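Local coordinates for protein glutathione peroxidase-like peroxiredoxin HYR1 (PDB 3CMI) that reduces hydroperoxides at the expense of thioredoxin and, as a sensor of peroxide stress, passes the oxidation on to the transcription activator YAP1, at residues A[32-37]-A[161-166]; A[102-107]-A[113-118]; A[117-122]-A[129-134]. One frame throughout, in Å; residues are numbered along the deposited sequence.

In the fold
Contacts 1 and 2 are buried and contact 3 is partly exposed. Contact 1 (32-37 with 161-166) sets the helix near the C-terminus against strand 34-41, while contacts 2 and 3 both use helix 113-121, which they meet with the segments 102-107 and 129-134; their centres lie about 9 Å apart, and the centre of contact 1 is about 20 Å from that of contact 2 and about 18 Å from that of contact 3. The side chains of contact 1 are all aliphatic, contact 2 is aliphatic against an aromatic ring, and contact 3 combines a lysine, an arginine and backbone carbonyls. Ile37 CG2 of strand 34-41 touches Leu118 CD1 at 3.7 Å, tying the sheet to the shared helix.

Contact 1. Residues A[32-37]-A[161-166]; sequences GKVVLI and ETIEEL
Val34 meets Leu166 and Ile163 through aliphatic contacts, one methyl to each in the closest approaches. CG2 of Val34 lies 3.7 Å from Leu166 CB and equally near the carbonyl carbon of that residue, so it rests against the base of the leucine and the helix backbone. The second methyl, Val34 CG1, reaches 4.1 Å from Leu166 CD1 and 4.3 Å from Ile163 CG2, a looser fit. The two branches are divided by the valine torsion: CG1 stands anti to the backbone N (chi1 175°), and CG2 lies beside that N. Val34 and Leu166 cross at about a right angle, consistent with one valine spanning both the stem and an end methyl of the leucine.

The hydrogen bonds nearby belong to each backbone's own helix or sheet. Leu166 N donates to Thr162 O at 3.2 Å within the helix, while the strand pairs elsewhere, Val34 and Leu36 with Thr66 and Val35 with Val140.

This is a helix-on-sheet contact of the thioredoxin-like fold. Strand 34-41 runs parallel to strand 65-72 and antiparallel to 137-140; Phe65 of strand 65-72 touches both Val34 and Ile163, and Leu139 of strand 137-140 touches Ile163 and Leu166.

Contact 2. Residues A[102-107]-A[113-118]; sequences KKIDVN and PVYKFL
Val106 and Ile104 pack against the ring of Tyr115, the aromatic residue that helix 113-121 of this thioredoxin-like fold turns toward the loop leading into it. The two aliphatic side chains address the ring differently. Val106 lies beside Tyr115 and points the same way, placing its CG1 methyl over one ring face. That methyl is 3.8 Å from the ring centroid and only 6° off the normal, the geometry of a CH-pi contact. Its place follows from the first torsion (chi1 -63°), which sets CG1 anti to the carbonyl carbon and beside the backbone N. Near centring is confirmed by its almost equal distances to the ring carbons, with CB of the valine also close to Tyr115 CD1, at 3.9 Å.

Ile104 instead crosses the tyrosine at about a right angle and comes in obliquely. Its CG1 occupies the crowded position between backbone N and carbonyl carbon (chi1 57°), and the extended second torsion carries CD1 on to the CD2-CE2 side of the ring.

The surroundings further define the ring's position. Phe70 of strand 65-72 meets Tyr115 edge-to-face, Ile37, Asn39 and Phe138 touch it from the sheet, and Gln74 holds the loop by accepting from Val106 N and donating to Asn107 O. The contact therefore joins loop, helix and central strands through one buried aromatic side chain. The shortest approach across it is made by Ile104 CD1, 3.6 Å from Tyr115 CD2 and 3.8 Å from Tyr115 CE2.

Contact 3. Residues A[117-122]-A[129-134]; sequences FLKSQK and RGIKWN
Lys119 lies along the backbone of Arg129 and Gly130, while the arginine side chain comes back to the lysine's own main chain. Earlier in the helix, Phe117 O accepts from Ser120 OG at 2.6 Å, an intrahelical bond with the donor tilted 22° from the carbonyl plane. In Lys119 the chain bends at chi2 (134°) and chi3 (80°), and its methylenes follow the neighbouring segment. CG is 3.4 Å from Arg129 O, which also accepts a hydrogen bond from Arg149 of strand 146-150; CE is 3.8 Å from Gly130 CA, and CD lies 4.3 Å from Ile131 CD1. The amino group forms a salt bridge with Glu111 and a weak hydrogen bond to Val106 O. Lys119 O accepts from Ser123 OG, and Arg129 NH1 approaches it obliquely to 3.3 Å. Ser120 N lies 3.4 Å from that same NH1; both are donors, so this proximity is not a bond.

The chemistry implies a join between helix 113-121 and the loop before strand 137-140 made by the lysine's methylenes on the loop backbone and by the guanidinium against the helix backbone. The lysine's charge, its NZ 5.5 Å from Arg129 NH2, is probably offset by Glu111.

Contact 1. Residues A[32-37]-A[161-166]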
loop_
_atom_site.group_PDB
_atom_site.type_symbol
_atom_site.label_atom_id
_atom_site.label_comp_id
_atom_site.label_asym_id
_atom_site.label_seq_id
_atom_site.Cartn_x
_atom_site.Cartn_y
_atom_site.Cartn_z
ATOM N N GLY A 32 -2.781 12.265 8.866
ATOM C CA GLY A 32 -2.662 13.485 8.072
ATOM C C GLY A 32 -1.900 13.286 6.775
ATOM O O GLY A 32 -1.622 14.249 6.062
ATOM N N LYS A 33 -1.563 12.033 6.475
ATOM C CA LYS A 33 -0.838 11.681 5.256
ATOM C C LYS A 33 -1.712 10.878 4.312
ATOM O O LYS A 33 -2.508 10.043 4.749
ATOM C CB LYS A 33 0.427 10.869 5.581
ATOM C CG LYS A 33 1.674 11.696 5.899
ATOM C CD LYS A 33 1.612 12.311 7.283
ATOM C CE LYS A 33 2.915 13.031 7.645
ATOM N NZ LYS A 33 3.971 12.051 8.036
ATOM N N VAL A 34 -1.565 11.147 3.018
ATOM C CA VAL A 34 -2.093 10.268 1.983
ATOM C C VAL A 34 -1.139 9.075 1.878
ATOM O O VAL A 34 0.076 9.248 1.839
ATOM C CB VAL A 34 -2.245 11.011 0.627
ATOM C CG1 VAL A 34 -2.680 10.054 -0.491
ATOM C CG2 VAL A 34 -3.237 12.174 0.757
ATOM N N VAL A 35 -1.689 7.866 1.860
ATOM C CA VAL A 35 -0.873 6.651 1.869
ATOM C C VAL A 35 -1.236 5.718 0.715
ATOM O O VAL A 35 -2.413 5.417 0.490
ATOM C CB VAL A 35 -1.003 5.871 3.218
ATOM C CG1 VAL A 35 -0.007 4.717 3.282
ATOM C CG2 VAL A 35 -0.796 6.801 4.411
ATOM N N LEU A 36 -0.216 5.270 -0.011
ATOM C CA LEU A 36 -0.383 4.236 -1.029
ATOM C C LEU A 36 0.153 2.936 -0.431
ATOM O O LEU A 36 1.322 2.860 -0.059
ATOM C CB LEU A 36 0.386 4.633 -2.295
ATOM C CG LEU A 36 0.100 4.093 -3.709
ATOM C CD1 LEU A 36 1.195 3.157 -4.193
ATOM C CD2 LEU A 36 -1.269 3.430 -3.848
ATOM N N ILE A 37 -0.705 1.930 -0.284
ATOM C CA ILE A 37 -0.246 0.642 0.211
ATOM C C ILE A 37 -0.141 -0.345 -0.943
ATOM O O ILE A 37 -1.122 -0.619 -1.636
ATOM C CB ILE A 37 -1.121 0.099 1.378
ATOM C CG1 ILE A 37 -1.055 1.069 2.567
ATOM C CG2 ILE A 37 -0.645 -1.297 1.812
ATOM C CD1 ILE A 37 -1.877 0.663 3.761
ATOM N N GLU A 161 -3.063 12.099 -10.226
ATOM C CA GLU A 161 -4.188 13.040 -10.147
ATOM C C GLU A 161 -5.131 12.777 -8.970
ATOM O O GLU A 161 -5.579 13.710 -8.303
ATOM C CB GLU A 161 -4.971 13.060 -11.463
ATOM C CG GLU A 161 -4.254 13.775 -12.599
ATOM C CD GLU A 161 -4.115 15.266 -12.360
ATOM O OE1 GLU A 161 -2.987 15.782 -12.472
ATOM O OE2 GLU A 161 -5.129 15.924 -12.056
ATOM N N THR A 162 -5.426 11.504 -8.725
ATOM C CA THR A 162 -6.196 11.095 -7.558
ATOM C C THR A 162 -5.439 11.405 -6.257
ATOM O O THR A 162 -6.030 11.873 -5.281
ATOM C CB THR A 162 -6.534 9.591 -7.626
ATOM O OG1 THR A 162 -7.266 9.323 -8.825
ATOM C CG2 THR A 162 -7.358 9.146 -6.411
ATOM N N ILE A 163 -4.134 11.143 -6.245
ATOM C CA ILE A 163 -3.292 11.483 -5.088
ATOM C C ILE A 163 -3.341 12.988 -4.822
ATOM O O ILE A 163 -3.462 13.414 -3.672
ATOM C CB ILE A 163 -1.831 10.966 -5.244
ATOM C CG1 ILE A 163 -1.804 9.435 -5.175
ATOM C CG2 ILE A 163 -0.904 11.517 -4.133
ATOM C CD1 ILE A 163 -0.500 8.802 -5.632
ATOM N N GLU A 164 -3.288 13.782 -5.889
ATOM C CA GLU A 164 -3.303 15.239 -5.759
ATOM C C GLU A 164 -4.593 15.768 -5.134
ATOM O O GLU A 164 -4.537 16.674 -4.306
ATOM C CB GLU A 164 -2.992 15.932 -7.098
ATOM C CG GLU A 164 -1.510 15.847 -7.449
ATOM C CD GLU A 164 -1.081 16.725 -8.607
ATOM O OE1 GLU A 164 -1.778 17.714 -8.934
ATOM O OE2 GLU A 164 -0.014 16.428 -9.188
ATOM N N GLU A 165 -5.743 15.201 -5.506
ATOM C CA GLU A 165 -7.015 15.649 -4.919
ATOM C C GLU A 165 -7.183 15.252 -3.452
ATOM O O GLU A 165 -7.834 15.961 -2.684
ATOM C CB GLU A 165 -8.240 15.280 -5.781
ATOM C CG GLU A 165 -8.553 13.802 -5.952
ATOM C CD GLU A 165 -9.632 13.540 -7.016
ATOM O OE1 GLU A 165 -10.429 14.452 -7.323
ATOM O OE2 GLU A 165 -9.691 12.408 -7.546
ATOM N N LEU A 166 -6.582 14.128 -3.066
ATOM C CA LEU A 166 -6.558 13.706 -1.662
ATOM C C LEU A 166 -5.606 14.563 -0.830
ATOM O O LEU A 166 -5.857 14.816 0.347
ATOM C CB LEU A 166 -6.173 12.231 -1.531
ATOM C CG LEU A 166 -7.104 11.159 -2.100
ATOM C CD1 LEU A 166 -6.501 9.790 -1.846
ATOM C CD2 LEU A 166 -8.503 11.249 -1.502
#

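Contact 2. Residues A[102-107]-A[113-118]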
loop_
_atom_site.group_PDB
_atom_site.type_symbol
_atom_site.label_atom_id
_atom_site.label_comp_id
_atom_site.label_asym_id
_atom_site.label_seq_id
_atom_site.Cartn_x
_atom_site.Cartn_y
_atom_site.Cartn_z
ATOM N N LYS A 102 8.415 -6.099 6.736
ATOM C CA LYS A 102 8.700 -7.534 6.759
ATOM C C LYS A 102 7.769 -8.279 5.788
ATOM O O LYS A 102 6.606 -7.890 5.606
ATOM C CB LYS A 102 8.526 -8.081 8.187
ATOM C CG LYS A 102 8.947 -9.537 8.393
ATOM C CD LYS A 102 8.621 -10.018 9.813
ATOM C CE LYS A 102 8.821 -11.528 9.970
ATOM N NZ LYS A 102 8.155 -12.068 11.200
ATOM N N LYS A 103 8.292 -9.343 5.173
ATOM C CA LYS A 103 7.512 -10.198 4.272
ATOM C C LYS A 103 6.272 -10.763 4.973
ATOM O O LYS A 103 6.342 -11.208 6.119
ATOM C CB LYS A 103 8.379 -11.334 3.713
ATOM C CG LYS A 103 7.681 -12.205 2.655
ATOM C CD LYS A 103 8.517 -13.428 2.268
ATOM C CE LYS A 103 8.380 -14.578 3.267
ATOM N NZ LYS A 103 7.041 -15.240 3.212
ATOM N N ILE A 104 5.138 -10.714 4.276
ATOM C CA ILE A 104 3.865 -11.198 4.807
ATOM C C ILE A 104 3.141 -12.057 3.782
ATOM O O ILE A 104 3.526 -12.099 2.608
ATOM C CB ILE A 104 2.901 -10.029 5.185
ATOM C CG1 ILE A 104 2.648 -9.117 3.972
ATOM C CG2 ILE A 104 3.413 -9.257 6.398
ATOM C CD1 ILE A 104 1.298 -8.411 3.977
ATOM N N ASP A 105 2.092 -12.738 4.239
ATOM C CA ASP A 105 1.048 -13.237 3.353
ATOM C C ASP A 105 -0.041 -12.175 3.275
ATOM O O ASP A 105 -0.464 -11.624 4.300
ATOM C CB ASP A 105 0.446 -14.543 3.878
ATOM C CG ASP A 105 1.392 -15.728 3.755
ATOM O OD1 ASP A 105 1.034 -16.812 4.265
ATOM O OD2 ASP A 105 2.483 -15.588 3.156
ATOM N N VAL A 106 -0.488 -11.889 2.056
ATOM C CA VAL A 106 -1.591 -10.961 1.834
ATOM C C VAL A 106 -2.924 -11.715 1.790
ATOM O O VAL A 106 -3.986 -11.132 2.039
ATOM C CB VAL A 106 -1.388 -10.112 0.542
ATOM C CG1 VAL A 106 -0.136 -9.238 0.665
ATOM C CG2 VAL A 106 -1.298 -11.000 -0.700
ATOM N N ASN A 107 -2.851 -13.009 1.471
ATOM C CA ASN A 107 -4.019 -13.876 1.373
ATOM C C ASN A 107 -3.888 -15.108 2.258
ATOM O O ASN A 107 -2.784 -15.470 2.663
ATOM C CB ASN A 107 -4.229 -14.350 -0.072
ATOM C CG ASN A 107 -4.442 -13.210 -1.055
ATOM O OD1 ASN A 107 -4.061 -13.319 -2.220
ATOM N ND2 ASN A 107 -5.065 -12.127 -0.602
ATOM N N PRO A 113 -3.007 -8.677 9.347
ATOM C CA PRO A 113 -4.060 -7.746 9.766
ATOM C C PRO A 113 -4.224 -6.490 8.901
ATOM O O PRO A 113 -5.338 -5.996 8.772
ATOM C CB PRO A 113 -3.635 -7.368 11.186
ATOM C CG PRO A 113 -2.981 -8.615 11.693
ATOM C CD PRO A 113 -2.215 -9.147 10.505
ATOM N N VAL A 114 -3.137 -5.982 8.319
ATOM C CA VAL A 114 -3.216 -4.806 7.443
ATOM C C VAL A 114 -4.073 -5.133 6.223
ATOM O O VAL A 114 -4.911 -4.333 5.806
ATOM C CB VAL A 114 -1.812 -4.306 6.994
ATOM C CG1 VAL A 114 -1.916 -3.283 5.846
ATOM C CG2 VAL A 114 -1.042 -3.711 8.178
ATOM N N TYR A 115 -3.864 -6.325 5.671
ATOM C CA TYR A 115 -4.588 -6.750 4.486
ATOM C C TYR A 115 -5.999 -7.231 4.792
ATOM O O TYR A 115 -6.903 -7.078 3.958
ATOM C CB TYR A 115 -3.757 -7.728 3.651
ATOM C CG TYR A 115 -2.813 -6.961 2.752
ATOM C CD1 TYR A 115 -3.119 -6.751 1.411
ATOM C CD2 TYR A 115 -1.648 -6.379 3.263
ATOM C CE1 TYR A 115 -2.273 -6.010 0.588
ATOM C CE2 TYR A 115 -0.792 -5.630 2.445
ATOM C CZ TYR A 115 -1.110 -5.452 1.113
ATOM O OH TYR A 115 -0.272 -4.721 0.301
ATOM N N LYS A 116 -6.198 -7.769 5.994
ATOM C CA LYS A 116 -7.546 -8.058 6.472
ATOM C C LYS A 116 -8.369 -6.764 6.494
ATOM O O LYS A 116 -9.471 -6.714 5.946
ATOM C CB LYS A 116 -7.514 -8.704 7.862
ATOM C CG LYS A 116 -8.851 -9.285 8.304
ATOM C CD LYS A 116 -8.782 -9.835 9.721
ATOM C CE LYS A 116 -10.121 -10.403 10.166
ATOM N NZ LYS A 116 -10.033 -11.061 11.514
ATOM N N PHE A 117 -7.812 -5.720 7.110
ATOM C CA PHE A 117 -8.486 -4.425 7.197
ATOM C C PHE A 117 -8.750 -3.793 5.831
ATOM O O PHE A 117 -9.859 -3.322 5.571
ATOM C CB PHE A 117 -7.715 -3.441 8.087
ATOM C CG PHE A 117 -8.197 -2.020 7.962
ATOM C CD1 PHE A 117 -9.382 -1.614 8.580
ATOM C CD2 PHE A 117 -7.492 -1.099 7.197
ATOM C CE1 PHE A 117 -9.840 -0.304 8.453
ATOM C CE2 PHE A 117 -7.944 0.212 7.058
ATOM C CZ PHE A 117 -9.117 0.610 7.691
ATOM N N LEU A 118 -7.731 -3.769 4.972
ATOM C CA LEU A 118 -7.861 -3.149 3.655
ATOM C C LEU A 118 -8.973 -3.790 2.835
ATOM O O LEU A 118 -9.829 -3.087 2.297
ATOM C CB LEU A 118 -6.529 -3.150 2.896
ATOM C CG LEU A 118 -5.442 -2.202 3.442
ATOM C CD1 LEU A 118 -4.112 -2.399 2.711
ATOM C CD2 LEU A 118 -5.879 -0.736 3.389
#

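Contact 3. Residues A[117-122]-A[129-134]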
loop_
_atom_site.group_PDB
_atom_site.type_symbol
_atom_site.label_atom_id
_atom_site.label_comp_id
_atom_site.label_asym_id
_atom_site.label_seq_id
_atom_site.Cartn_x
_atom_site.Cartn_y
_atom_site.Cartn_z
ATOM N N PHE A 117 -7.812 -5.720 7.110
ATOM C CA PHE A 117 -8.486 -4.425 7.197
ATOM C C PHE A 117 -8.750 -3.793 5.831
ATOM O O PHE A 117 -9.859 -3.322 5.571
ATOM C CB PHE A 117 -7.715 -3.441 8.087
ATOM C CG PHE A 117 -8.197 -2.020 7.962
ATOM C CD1 PHE A 117 -9.382 -1.614 8.580
ATOM C CD2 PHE A 117 -7.492 -1.099 7.197
ATOM C CE1 PHE A 117 -9.840 -0.304 8.453
ATOM C CE2 PHE A 117 -7.944 0.212 7.058
ATOM C CZ PHE A 117 -9.117 0.610 7.691
ATOM N N LEU A 118 -7.731 -3.769 4.972
ATOM C CA LEU A 118 -7.861 -3.149 3.655
ATOM C C LEU A 118 -8.973 -3.790 2.835
ATOM O O LEU A 118 -9.829 -3.087 2.297
ATOM C CB LEU A 118 -6.529 -3.150 2.896
ATOM C CG LEU A 118 -5.442 -2.202 3.442
ATOM C CD1 LEU A 118 -4.112 -2.399 2.711
ATOM C CD2 LEU A 118 -5.879 -0.736 3.389
ATOM N N LYS A 119 -8.987 -5.119 2.777
ATOM C CA LYS A 119 -10.007 -5.850 2.014
ATOM C C LYS A 119 -11.429 -5.663 2.546
ATOM O O LYS A 119 -12.389 -5.717 1.774
ATOM C CB LYS A 119 -9.639 -7.331 1.906
ATOM C CG LYS A 119 -8.671 -7.612 0.765
ATOM C CD LYS A 119 -7.521 -8.518 1.182
ATOM C CE LYS A 119 -7.921 -9.962 1.218
ATOM N NZ LYS A 119 -6.764 -10.870 1.485
ATOM N N SER A 120 -11.562 -5.431 3.854
ATOM C CA SER A 120 -12.868 -5.165 4.471
ATOM C C SER A 120 -13.439 -3.813 4.043
ATOM O O SER A 120 -14.656 -3.608 4.077
ATOM C CB SER A 120 -12.782 -5.227 5.995
ATOM O OG SER A 120 -12.188 -4.049 6.523
ATOM N N GLN A 121 -12.553 -2.895 3.652
ATOM C CA GLN A 121 -12.958 -1.562 3.201
ATOM C C GLN A 121 -13.195 -1.511 1.698
ATOM O O GLN A 121 -14.092 -0.797 1.227
ATOM C CB GLN A 121 -11.910 -0.508 3.590
ATOM C CG GLN A 121 -11.598 -0.422 5.084
ATOM C CD GLN A 121 -12.833 -0.196 5.929
ATOM O OE1 GLN A 121 -13.243 -1.071 6.689
ATOM N NE2 GLN A 121 -13.448 0.969 5.785
ATOM N N LYS A 122 -12.384 -2.251 0.941
ATOM C CA LYS A 122 -12.474 -2.211 -0.519
ATOM C C LYS A 122 -12.296 -3.597 -1.150
ATOM O O LYS A 122 -11.186 -4.112 -1.256
ATOM C CB LYS A 122 -11.478 -1.186 -1.094
ATOM C CG LYS A 122 -12.101 -0.125 -2.028
ATOM C CD LYS A 122 -12.958 0.906 -1.263
ATOM C CE LYS A 122 -13.522 1.971 -2.184
ATOM N NZ LYS A 122 -14.643 2.765 -1.576
ATOM N N ARG A 129 -12.153 -11.707 -2.846
ATOM C CA ARG A 129 -11.719 -10.484 -2.172
ATOM C C ARG A 129 -10.205 -10.397 -2.166
ATOM O O ARG A 129 -9.641 -9.310 -2.044
ATOM C CB ARG A 129 -12.218 -10.463 -0.726
ATOM C CG ARG A 129 -13.732 -10.482 -0.596
ATOM C CD ARG A 129 -14.208 -10.810 0.814
ATOM N NE ARG A 129 -14.000 -9.691 1.729
ATOM C CZ ARG A 129 -12.999 -9.610 2.601
ATOM N NH1 ARG A 129 -12.894 -8.548 3.385
ATOM N NH2 ARG A 129 -12.103 -10.590 2.691
ATOM N N GLY A 130 -9.551 -11.546 -2.298
ATOM C CA GLY A 130 -8.103 -11.640 -2.182
ATOM C C GLY A 130 -7.327 -10.827 -3.199
ATOM O O GLY A 130 -7.876 -10.382 -4.211
ATOM N N ILE A 131 -6.044 -10.628 -2.908
ATOM C CA ILE A 131 -5.119 -9.962 -3.820
ATOM C C ILE A 131 -4.818 -10.913 -4.971
ATOM O O ILE A 131 -4.504 -12.085 -4.748
ATOM C CB ILE A 131 -3.805 -9.564 -3.094
ATOM C CG1 ILE A 131 -4.098 -8.733 -1.826
ATOM C CG2 ILE A 131 -2.841 -8.839 -4.052
ATOM C CD1 ILE A 131 -4.881 -7.416 -2.060
ATOM N N LYS A 132 -4.926 -10.409 -6.197
ATOM C CA LYS A 132 -4.799 -11.249 -7.393
ATOM C C LYS A 132 -3.347 -11.497 -7.798
ATOM O O LYS A 132 -2.988 -12.619 -8.161
ATOM C CB LYS A 132 -5.586 -10.654 -8.574
ATOM C CG LYS A 132 -7.031 -11.137 -8.700
ATOM C CD LYS A 132 -7.959 -10.464 -7.685
ATOM C CE LYS A 132 -9.386 -11.013 -7.761
ATOM N NZ LYS A 132 -10.164 -10.458 -8.912
ATOM N N TRP A 133 -2.522 -10.449 -7.748
ATOM C CA TRP A 133 -1.118 -10.566 -8.135
ATOM C C TRP A 133 -0.242 -9.520 -7.448
ATOM O O TRP A 133 -0.730 -8.707 -6.660
ATOM C CB TRP A 133 -0.969 -10.488 -9.665
ATOM C CG TRP A 133 0.043 -11.465 -10.210
ATOM C CD1 TRP A 133 -0.082 -12.830 -10.269
ATOM C CD2 TRP A 133 1.327 -11.156 -10.767
ATOM N NE1 TRP A 133 1.047 -13.386 -10.826
ATOM C CE2 TRP A 133 1.927 -12.383 -11.141
ATOM C CE3 TRP A 133 2.028 -9.963 -10.988
ATOM C CZ2 TRP A 133 3.198 -12.449 -11.725
ATOM C CZ3 TRP A 133 3.296 -10.029 -11.568
ATOM C CH2 TRP A 133 3.865 -11.265 -11.930
ATOM N N ASN A 134 1.054 -9.559 -7.738
ATOM C CA ASN A 134 1.996 -8.540 -7.275
ATOM C C ASN A 134 1.540 -7.127 -7.624
ATOM O O ASN A 134 0.915 -6.915 -8.664
ATOM C CB ASN A 134 3.374 -8.785 -7.885
ATOM C CG ASN A 134 4.022 -10.057 -7.381
ATOM O OD1 ASN A 134 4.005 -10.344 -6.183
ATOM N ND2 ASN A 134 4.606 -10.822 -8.296
#